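Local coordinates for multi-copper Oxidase CueO (PDB 6EVG), which oxidises lignin model compounds and lignosulfonate as a laccase-like multicopper oxidase, probably coupling this to reduction of oxygen to water, at residues S334-E339 with D426-E431; E431-F436 with L465-A470; F443-L448 with G459-A464. All blocks are in the same frame, centred on the assembly; numbering follows the deposited sequence.

Contact 1 (S334-E339 with D426-E431); sequences SFFFDE and DLTTKE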
loop_
_atom_site.group_PDB
_atom_site.type_symbol
_atom_site.label_atom_id
_atom_site.label_comp_id
_atom_site.label_asym_id
_atom_site.label_seq_id
_atom_site.Cartn_x
_atom_site.Cartn_y
_atom_site.Cartn_z
ATOM N N SER A 334 -15.805 -17.642 1.477
ATOM C CA SER A 334 -14.496 -18.207 1.307
ATOM C C SER A 334 -13.936 -17.860 -0.047
ATOM O O SER A 334 -14.664 -17.891 -1.049
ATOM C CB SER A 334 -14.594 -19.739 1.422
ATOM O OG SER A 334 -15.148 -20.184 2.649
ATOM N N PHE A 335 -12.627 -17.538 -0.090
ATOM C CA PHE A 335 -11.918 -17.316 -1.313
ATOM C C PHE A 335 -10.593 -17.995 -1.286
ATOM O O PHE A 335 -9.889 -17.978 -0.251
ATOM C CB PHE A 335 -11.788 -15.808 -1.661
ATOM C CG PHE A 335 -13.103 -15.132 -1.809
ATOM C CD1 PHE A 335 -13.833 -15.250 -2.976
ATOM C CD2 PHE A 335 -13.699 -14.475 -0.765
ATOM C CE1 PHE A 335 -15.103 -14.697 -3.056
ATOM C CE2 PHE A 335 -14.951 -13.934 -0.838
ATOM C CZ PHE A 335 -15.673 -14.057 -2.001
ATOM N N PHE A 336 -10.192 -18.555 -2.398
ATOM C CA PHE A 336 -8.924 -19.252 -2.629
ATOM C C PHE A 336 -8.142 -18.501 -3.714
ATOM O O PHE A 336 -8.675 -18.224 -4.811
ATOM C CB PHE A 336 -9.201 -20.708 -3.039
ATOM C CG PHE A 336 -7.994 -21.476 -3.436
ATOM C CD1 PHE A 336 -6.888 -21.559 -2.603
ATOM C CD2 PHE A 336 -7.928 -22.107 -4.670
ATOM C CE1 PHE A 336 -5.780 -22.308 -2.976
ATOM C CE2 PHE A 336 -6.798 -22.829 -5.056
ATOM C CZ PHE A 336 -5.767 -22.944 -4.175
ATOM N N PHE A 337 -6.893 -18.143 -3.400
ATOM C CA PHE A 337 -5.991 -17.543 -4.363
ATOM C C PHE A 337 -5.470 -18.637 -5.298
ATOM O O PHE A 337 -4.498 -19.347 -4.997
ATOM C CB PHE A 337 -4.820 -16.841 -3.635
ATOM C CG PHE A 337 -5.221 -15.634 -2.834
ATOM C CD1 PHE A 337 -5.734 -15.716 -1.568
ATOM C CD2 PHE A 337 -5.118 -14.371 -3.371
ATOM C CE1 PHE A 337 -6.028 -14.558 -0.854
ATOM C CE2 PHE A 337 -5.446 -13.246 -2.664
ATOM C CZ PHE A 337 -5.926 -13.342 -1.412
ATOM N N ASP A 338 -6.161 -18.773 -6.428
ATOM C CA ASP A 338 -5.920 -19.868 -7.329
ATOM C C ASP A 338 -4.938 -19.439 -8.409
ATOM O O ASP A 338 -5.297 -18.730 -9.374
ATOM C CB ASP A 338 -7.256 -20.325 -7.930
ATOM C CG ASP A 338 -7.139 -21.651 -8.645
ATOM O OD1 ASP A 338 -6.038 -22.152 -8.914
ATOM O OD2 ASP A 338 -8.235 -22.231 -8.917
ATOM N N GLU A 339 -3.698 -19.915 -8.283
ATOM C CA GLU A 339 -2.634 -19.613 -9.213
ATOM C C GLU A 339 -2.761 -20.435 -10.510
ATOM O O GLU A 339 -2.045 -20.152 -11.454
ATOM C CB GLU A 339 -1.275 -19.901 -8.590
ATOM C CG GLU A 339 -1.000 -19.028 -7.381
ATOM C CD GLU A 339 0.230 -19.450 -6.529
ATOM O OE1 GLU A 339 1.274 -19.763 -7.142
ATOM O OE2 GLU A 339 0.125 -19.429 -5.219
ATOM N N ASP A 426 -13.108 -16.432 4.898
ATOM C CA ASP A 426 -12.014 -17.407 4.905
ATOM C C ASP A 426 -11.169 -17.155 3.678
ATOM O O ASP A 426 -11.707 -17.142 2.561
ATOM C CB ASP A 426 -12.610 -18.892 4.894
ATOM C CG ASP A 426 -13.219 -19.312 6.210
ATOM O OD1 ASP A 426 -12.595 -19.201 7.276
ATOM O OD2 ASP A 426 -14.371 -19.809 6.242
ATOM N N LEU A 427 -9.873 -16.985 3.833
ATOM C CA LEU A 427 -8.929 -16.795 2.735
ATOM C C LEU A 427 -7.854 -17.845 2.768
ATOM O O LEU A 427 -7.281 -18.079 3.843
ATOM C CB LEU A 427 -8.290 -15.387 2.863
ATOM C CG LEU A 427 -9.257 -14.222 2.811
ATOM C CD1 LEU A 427 -8.529 -12.897 3.030
ATOM C CD2 LEU A 427 -10.067 -14.156 1.514
ATOM N N THR A 428 -7.581 -18.494 1.636
ATOM C CA THR A 428 -6.617 -19.593 1.589
ATOM C C THR A 428 -5.639 -19.412 0.453
ATOM O O THR A 428 -6.018 -18.970 -0.653
ATOM C CB THR A 428 -7.371 -20.938 1.434
ATOM O OG1 THR A 428 -8.281 -20.903 0.403
ATOM C CG2 THR A 428 -8.212 -21.205 2.509
ATOM N N THR A 429 -4.387 -19.791 0.729
ATOM C CA THR A 429 -3.357 -19.862 -0.313
ATOM C C THR A 429 -2.776 -21.285 -0.350
ATOM O O THR A 429 -2.932 -22.063 0.573
ATOM C CB THR A 429 -2.230 -18.843 -0.083
ATOM O OG1 THR A 429 -1.521 -19.183 1.121
ATOM C CG2 THR A 429 -2.772 -17.447 0.079
ATOM N N LYS A 430 -2.017 -21.557 -1.390
ATOM C CA LYS A 430 -1.357 -22.851 -1.585
ATOM C C LYS A 430 0.141 -22.687 -1.871
ATOM O O LYS A 430 0.974 -22.822 -0.998
ATOM C CB LYS A 430 -2.039 -23.602 -2.756
ATOM C CG LYS A 430 -1.475 -24.953 -3.133
ATOM C CD LYS A 430 -2.176 -25.569 -4.342
ATOM C CE LYS A 430 -1.559 -26.932 -4.678
ATOM N NZ LYS A 430 -1.872 -27.336 -6.067
ATOM N N GLU A 431 0.516 -22.317 -3.081
ATOM C CA GLU A 431 1.947 -22.366 -3.469
ATOM C C GLU A 431 2.790 -21.262 -2.892
ATOM O O GLU A 431 3.971 -21.488 -2.600
ATOM C CB GLU A 431 2.150 -22.392 -4.969
ATOM C CG GLU A 431 1.601 -23.634 -5.678
ATOM C CD GLU A 431 0.189 -23.423 -6.222
ATOM O OE1 GLU A 431 -0.543 -22.505 -5.749
ATOM O OE2 GLU A 431 -0.201 -24.221 -7.101
HETATM O O HOH W 1 -16.514 -21.074 5.126
HETATM O O HOH W 2 -2.151 -19.909 -3.666
HETATM O O HOH W 3 -3.130 -21.831 -6.080
#
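Phe-335 and Phe-337 hook their backbones onto Asp-426 and Thr-428, making a parallel strand pair at the margin of one sheet of the copper-bearing cupredoxin domain, where strand 332-336 is outermost. The backbone ladder has three rungs: Phe-335 N gives to Asp-426 O (2.8 Å), Thr-428 N to Phe-335 O (3.0 Å), and Phe-337 N to Thr-428 O (3.0 Å), the last nearly straight at 169°. Phe-335 O also takes a weak bond from Thr-428 OG1, a hydroxyl tucked between its own backbone N and carbonyl carbon (chi1 50°).

Side-chain contacts lie on both faces of the pair. On the face of Ser-334 and Thr-428, the Phe-336 ring crosses the threonine at about a right angle and turns its edge to Lys-430 CB. On the other face, Phe-335 CB meets Leu-427 CD2. Just past the last bridge, the Phe-337 ring turns its edge to Thr-428 O, with CD1 3.4 Å from that oxygen. The same ring lies nearly parallel to that of the copper ligand His-434.

Beyond the strands the carboxylates of Glu-339 and Glu-431 slide past each other, their planes 47° apart and OE2 of the former 3.2 Å from OE1 of the latter. Any repulsion between them would probably be eased by His-434 NE2, hydrogen-bonded to Glu-339 OE2, and by water. One water bridges Phe-337 O, Glu-339 OE2 and Lys-430 N, accepting from this last nitrogen at 2.8 Å.

Contact 2 (E431-F436 with L465-A470); sequences EMPHPF and LIDGKA. With CU (copper (II) ion), chain B; EDO (1,2-ethanediol), chain D.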
loop_
_atom_site.group_PDB
_atom_site.type_symbol
_atom_site.label_atom_id
_atom_site.label_comp_id
_atom_site.label_asym_id
_atom_site.label_seq_id
_atom_site.Cartn_x
_atom_site.Cartn_y
_atom_site.Cartn_z
ATOM N N GLU A 431 0.516 -22.317 -3.081
ATOM C CA GLU A 431 1.947 -22.366 -3.469
ATOM C C GLU A 431 2.790 -21.262 -2.892
ATOM O O GLU A 431 3.971 -21.488 -2.600
ATOM C CB GLU A 431 2.150 -22.392 -4.969
ATOM C CG GLU A 431 1.601 -23.634 -5.678
ATOM C CD GLU A 431 0.189 -23.423 -6.222
ATOM O OE1 GLU A 431 -0.543 -22.505 -5.749
ATOM O OE2 GLU A 431 -0.201 -24.221 -7.101
ATOM N N MET A 432 2.227 -20.082 -2.717
ATOM C CA MET A 432 2.957 -18.890 -2.201
ATOM C C MET A 432 1.992 -18.024 -1.419
ATOM O O MET A 432 0.774 -18.181 -1.567
ATOM C CB MET A 432 3.629 -18.103 -3.315
ATOM C CG MET A 432 2.654 -17.419 -4.291
ATOM S SD MET A 432 3.468 -16.459 -5.585
ATOM C CE MET A 432 3.907 -14.937 -4.784
ATOM N N PRO A 433 2.503 -17.091 -0.610
ATOM C CA PRO A 433 1.628 -16.140 0.068
ATOM C C PRO A 433 1.087 -15.083 -0.914
ATOM O O PRO A 433 1.732 -14.836 -1.938
ATOM C CB PRO A 433 2.551 -15.478 1.074
ATOM C CG PRO A 433 3.897 -16.015 0.906
ATOM C CD PRO A 433 3.915 -16.900 -0.253
ATOM N N HIS A 434 -0.062 -14.516 -0.564
ATOM C CA HIS A 434 -0.669 -13.463 -1.415
ATOM C C HIS A 434 -1.181 -12.349 -0.556
ATOM O O HIS A 434 -1.877 -12.591 0.430
ATOM C CB HIS A 434 -1.851 -14.014 -2.244
ATOM C CG HIS A 434 -1.472 -15.095 -3.211
ATOM N ND1 HIS A 434 -1.230 -14.873 -4.557
ATOM C CD2 HIS A 434 -1.277 -16.434 -3.007
ATOM C CE1 HIS A 434 -0.895 -16.012 -5.117
ATOM N NE2 HIS A 434 -0.896 -16.968 -4.208
ATOM N N PRO A 435 -0.897 -11.076 -0.926
ATOM C CA PRO A 435 -1.511 -9.925 -0.200
ATOM C C PRO A 435 -2.931 -9.658 -0.710
ATOM O O PRO A 435 -3.155 -9.268 -1.809
ATOM C CB PRO A 435 -0.543 -8.811 -0.539
ATOM C CG PRO A 435 0.001 -9.152 -1.899
ATOM C CD PRO A 435 0.068 -10.679 -1.938
ATOM N N PHE A 436 -3.895 -9.824 0.168
ATOM C CA PHE A 436 -5.291 -9.507 -0.097
ATOM C C PHE A 436 -5.542 -8.019 0.078
ATOM O O PHE A 436 -5.200 -7.483 1.121
ATOM C CB PHE A 436 -6.149 -10.269 0.910
ATOM C CG PHE A 436 -7.611 -9.946 0.862
ATOM C CD1 PHE A 436 -8.421 -10.529 -0.102
ATOM C CD2 PHE A 436 -8.214 -9.119 1.772
ATOM C CE1 PHE A 436 -9.783 -10.253 -0.107
ATOM C CE2 PHE A 436 -9.537 -8.841 1.766
ATOM C CZ PHE A 436 -10.347 -9.404 0.775
ATOM N N LEU A 465 -1.303 -9.854 4.301
ATOM C CA LEU A 465 -0.596 -10.959 3.691
ATOM C C LEU A 465 -1.193 -12.283 4.195
ATOM O O LEU A 465 -1.181 -12.567 5.391
ATOM C CB LEU A 465 0.906 -10.902 4.002
ATOM C CG LEU A 465 1.782 -11.895 3.259
ATOM C CD1 LEU A 465 1.692 -11.807 1.732
ATOM C CD2 LEU A 465 3.226 -11.789 3.733
ATOM N N ILE A 466 -1.694 -13.083 3.258
ATOM C CA ILE A 466 -2.304 -14.407 3.515
ATOM C C ILE A 466 -1.262 -15.424 3.192
ATOM O O ILE A 466 -0.698 -15.480 2.121
ATOM C CB ILE A 466 -3.575 -14.594 2.711
ATOM C CG1 ILE A 466 -4.475 -13.359 2.722
ATOM C CG2 ILE A 466 -4.306 -15.846 3.199
ATOM C CD1 ILE A 466 -4.891 -12.839 4.049
ATOM N N ASP A 467 -0.997 -16.346 4.146
ATOM C CA ASP A 467 0.040 -17.369 3.982
ATOM C C ASP A 467 -0.458 -18.628 4.647
ATOM O O ASP A 467 -0.070 -18.960 5.772
ATOM C CB ASP A 467 1.370 -16.913 4.602
ATOM C CG ASP A 467 2.540 -17.870 4.324
ATOM O OD1 ASP A 467 2.401 -18.792 3.499
ATOM O OD2 ASP A 467 3.603 -17.653 4.967
ATOM N N GLY A 468 -1.234 -19.413 3.913
ATOM C CA GLY A 468 -1.892 -20.620 4.385
ATOM C C GLY A 468 -3.379 -20.319 4.494
ATOM O O GLY A 468 -4.117 -20.381 3.503
ATOM N N LYS A 469 -3.806 -19.933 5.691
ATOM C CA LYS A 469 -5.158 -19.648 6.013
ATOM C C LYS A 469 -5.271 -18.370 6.822
ATOM O O LYS A 469 -4.454 -18.132 7.690
ATOM C CB LYS A 469 -5.743 -20.819 6.829
ATOM C CG LYS A 469 -7.171 -20.609 7.240
ATOM C CD LYS A 469 -8.066 -20.760 6.020
ATOM C CE LYS A 469 -9.481 -20.262 6.210
ATOM N NZ LYS A 469 -10.133 -20.812 7.438
ATOM N N ALA A 470 -6.307 -17.566 6.564
ATOM C CA ALA A 470 -6.707 -16.458 7.396
ATOM C C ALA A 470 -8.194 -16.363 7.493
ATOM O O ALA A 470 -8.911 -16.785 6.556
ATOM C CB ALA A 470 -6.158 -15.144 6.884
HETATM CU CU CU B . -1.156 -13.248 -5.706
HETATM C C1 EDO D . -0.770 -9.069 8.176
HETATM O O1 EDO D . -0.838 -8.600 6.832
HETATM C C2 EDO D . -1.131 -10.535 8.219
HETATM O O2 EDO D . -0.172 -11.367 7.544
#
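Pro-433, Leu-465 and Ile-466 carry most of this antiparallel strand pair, in which strand 434-438, bearing a ligand of the mononuclear copper, runs beside the outermost strand 463-466 of a cupredoxin sheet. Pro-433 opens the pairing: the flank of its ring, at CB, rests 3.8 Å from Leu-465 CD1 and also beside the CB of Asp-467, whose side chain lies alongside and points the same way.

Leu-465 reaches across with a single branch. With CG anti to its backbone N (chi1 -172°) and chi2 at 57°, its CD1 comes down on the peptide that joins His-434 to Pro-435, 3.7 Å from His-434 C. The backbone of Leu-465 turns instead to a bound ethanediol, probably from the crystallisation liquor: N gives to its O1, and O accepts from its O2 at 2.7 Å.

Ile-466 supplies both backbone bonds. His-434 N gives to Ile-466 O at 2.9 Å, in the carbonyl plane; Ile-466 N gives to His-434 O, also at 2.9 Å, but from 38° above the carbonyl plane. On the same face as the His-434 side chain, Ile-466 CG1 lies 4.0 Å from Phe-436 CB.

The two backbone bonds probably help to hold the backbone from which the imidazole projects, while Glu-339 OE2 is hydrogen-bonded to its NE2. Cys-490 and His-495 complete the set of protein ligands at this copper, which His-434 ND1 binds at 2.0 Å.

Contact 3 (F443-L448 with G459-A464); sequences FRILSL and GWKDTA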
loop_
_atom_site.group_PDB
_atom_site.type_symbol
_atom_site.label_atom_id
_atom_site.label_comp_id
_atom_site.label_asym_id
_atom_site.label_seq_id
_atom_site.Cartn_x
_atom_site.Cartn_y
_atom_site.Cartn_z
ATOM N N PHE A 443 -11.407 -4.268 7.297
ATOM C CA PHE A 443 -11.537 -5.521 7.997
ATOM C C PHE A 443 -10.641 -5.592 9.230
ATOM O O PHE A 443 -9.682 -4.809 9.400
ATOM C CB PHE A 443 -11.284 -6.728 7.082
ATOM C CG PHE A 443 -9.932 -6.793 6.468
ATOM C CD1 PHE A 443 -8.839 -7.333 7.133
ATOM C CD2 PHE A 443 -9.698 -6.306 5.173
ATOM C CE1 PHE A 443 -7.597 -7.453 6.534
ATOM C CE2 PHE A 443 -8.467 -6.418 4.542
ATOM C CZ PHE A 443 -7.415 -6.961 5.246
ATOM N N ARG A 444 -11.013 -6.528 10.084
ATOM C CA ARG A 444 -10.213 -6.945 11.235
ATOM C C ARG A 444 -9.741 -8.355 11.007
ATOM O O ARG A 444 -10.564 -9.229 10.679
ATOM C CB ARG A 444 -11.014 -6.888 12.547
ATOM C CG ARG A 444 -11.694 -5.584 12.850
ATOM C CD ARG A 444 -10.747 -4.431 13.147
ATOM N NE ARG A 444 -9.908 -4.633 14.333
ATOM C CZ ARG A 444 -10.343 -4.519 15.584
ATOM N NH1 ARG A 444 -11.581 -4.202 15.893
ATOM N NH2 ARG A 444 -9.447 -4.691 16.582
ATOM N N ILE A 445 -8.467 -8.649 11.185
ATOM C CA ILE A 445 -7.974 -10.011 11.079
ATOM C C ILE A 445 -8.410 -10.750 12.380
ATOM O O ILE A 445 -8.104 -10.333 13.490
ATOM C CB ILE A 445 -6.465 -10.066 10.908
ATOM C CG1 ILE A 445 -6.046 -9.359 9.622
ATOM C CG2 ILE A 445 -5.977 -11.499 10.973
ATOM C CD1 ILE A 445 -4.568 -9.182 9.442
ATOM N N LEU A 446 -9.126 -11.848 12.192
ATOM C CA LEU A 446 -9.529 -12.740 13.300
ATOM C C LEU A 446 -8.540 -13.795 13.608
ATOM O O LEU A 446 -8.303 -14.112 14.792
ATOM C CB LEU A 446 -10.893 -13.392 12.982
ATOM C CG LEU A 446 -12.051 -12.471 12.746
ATOM C CD1 LEU A 446 -13.258 -13.273 12.310
ATOM C CD2 LEU A 446 -12.398 -11.597 13.927
ATOM N N SER A 447 -7.920 -14.374 12.623
ATOM C CA SER A 447 -6.979 -15.482 12.801
ATOM C C SER A 447 -6.047 -15.581 11.613
ATOM O O SER A 447 -6.464 -15.271 10.473
ATOM C CB SER A 447 -7.705 -16.794 13.053
ATOM O OG SER A 447 -8.345 -17.289 11.912
ATOM N N LEU A 448 -4.842 -16.050 11.861
ATOM C CA LEU A 448 -3.837 -16.358 10.856
ATOM C C LEU A 448 -3.359 -17.768 11.192
ATOM O O LEU A 448 -2.775 -17.991 12.256
ATOM C CB LEU A 448 -2.671 -15.366 10.929
ATOM C CG LEU A 448 -3.046 -13.895 10.692
ATOM C CD1 LEU A 448 -1.922 -12.989 11.128
ATOM C CD2 LEU A 448 -3.410 -13.668 9.250
ATOM N N GLY A 459 -5.525 -4.165 14.257
ATOM C CA GLY A 459 -6.410 -3.009 14.112
ATOM C C GLY A 459 -7.210 -3.035 12.795
ATOM O O GLY A 459 -7.366 -4.075 12.173
ATOM N N TRP A 460 -7.704 -1.873 12.404
ATOM C CA TRP A 460 -8.379 -1.809 11.086
ATOM C C TRP A 460 -7.391 -1.928 9.968
ATOM O O TRP A 460 -6.345 -1.203 9.986
ATOM C CB TRP A 460 -9.185 -0.511 10.969
ATOM C CG TRP A 460 -10.450 -0.520 11.713
ATOM C CD1 TRP A 460 -10.812 0.199 12.818
ATOM C CD2 TRP A 460 -11.606 -1.355 11.417
ATOM N NE1 TRP A 460 -12.071 -0.121 13.229
ATOM C CE2 TRP A 460 -12.608 -1.057 12.366
ATOM C CE3 TRP A 460 -11.885 -2.257 10.401
ATOM C CZ2 TRP A 460 -13.866 -1.655 12.314
ATOM C CZ3 TRP A 460 -13.163 -2.835 10.364
ATOM C CH2 TRP A 460 -14.118 -2.521 11.274
ATOM N N LYS A 461 -7.677 -2.794 8.996
ATOM C CA LYS A 461 -6.785 -2.979 7.859
ATOM C C LYS A 461 -7.600 -3.022 6.566
ATOM O O LYS A 461 -8.822 -3.213 6.551
ATOM C CB LYS A 461 -5.920 -4.240 8.048
ATOM C CG LYS A 461 -4.751 -3.924 9.055
ATOM C CD LYS A 461 -3.756 -5.000 9.278
ATOM C CE LYS A 461 -3.043 -5.415 8.046
ATOM N NZ LYS A 461 -2.274 -4.371 7.285
ATOM N N ASP A 462 -6.879 -2.786 5.462
ATOM C CA ASP A 462 -7.443 -2.975 4.129
ATOM C C ASP A 462 -6.605 -3.879 3.260
ATOM O O ASP A 462 -7.079 -4.225 2.156
ATOM C CB ASP A 462 -7.752 -1.611 3.420
ATOM C CG ASP A 462 -6.525 -0.735 3.218
ATOM O OD1 ASP A 462 -5.533 -1.227 2.611
ATOM O OD2 ASP A 462 -6.552 0.451 3.640
ATOM N N THR A 463 -5.390 -4.267 3.667
ATOM C CA THR A 463 -4.507 -5.094 2.895
ATOM C C THR A 463 -3.851 -6.052 3.928
ATOM O O THR A 463 -3.460 -5.587 4.988
ATOM C CB THR A 463 -3.443 -4.286 2.144
ATOM O OG1 THR A 463 -4.124 -3.263 1.366
ATOM C CG2 THR A 463 -2.614 -5.117 1.250
ATOM N N ALA A 464 -3.738 -7.339 3.611
ATOM C CA ALA A 464 -3.133 -8.309 4.550
ATOM C C ALA A 464 -2.458 -9.417 3.817
ATOM O O ALA A 464 -3.015 -9.928 2.833
ATOM C CB ALA A 464 -4.155 -8.877 5.472
HETATM O O HOH W 4 -6.648 -6.675 11.787
#
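Phe-443 and Lys-461 form a single antiparallel bridge, a hydrogen-bonded pair that joins the two sheets of the cupredoxin sandwich: strand 442-448 belongs to one, and the segment 459-464 leads into strand 463-466 of the other. Phe-443 N gives to Lys-461 O and Lys-461 N to Phe-443 O, both at 2.9 Å.

The CB of Phe-443 points away from the partner segment, yet chi1 of 61° puts CG between the backbone N and the carbonyl carbon, folding the ring back over the bridge. CG and CD2 then lie under Lys-461 O, which sits over one face toward the rim, 3.5 Å from CD2. Further out, CE2 reaches to 3.4 Å from Asp-462 C, while CE1 touches Lys-461 CB at 3.9 Å. At the tip, CZ meets Ala-464 CB near the plane of the ring (3.8 Å).

Beside this, Arg-444 bends at chi2 and chi3 and sets CD over the centre of the Trp-460 six-membered ring, a CH-pi contact; its NH1 and NH2 are bound by Asp-322 O and Ser-458 O. A water links the backbones, accepting from Ile-445 N and donating to Gly-459 O at 2.7 Å.

Overall arrangement
From the N terminus, the chain passes through the earlier cupredoxin sheets before 334-339. Contact 1 closes a long loop, partly unmodelled, when 426-431 returns to pair with it. Glu-431 ends that contact and begins contact 2, so the two stand in series, touching through Glu-339 with His-434 and Thr-429 with Gly-468. Contact 2 spans a shorter loop ending at 465-470, and contact 3 nests wholly inside it, 459-464 running straight on into 465-470. Contact 1 builds the margin of one sheet and contact 2 that of the other; contact 3 bridges both sheets. Phe-436 packs on Phe-443, linking contacts 2 and 3, whereas contacts 1 and 3 do not touch.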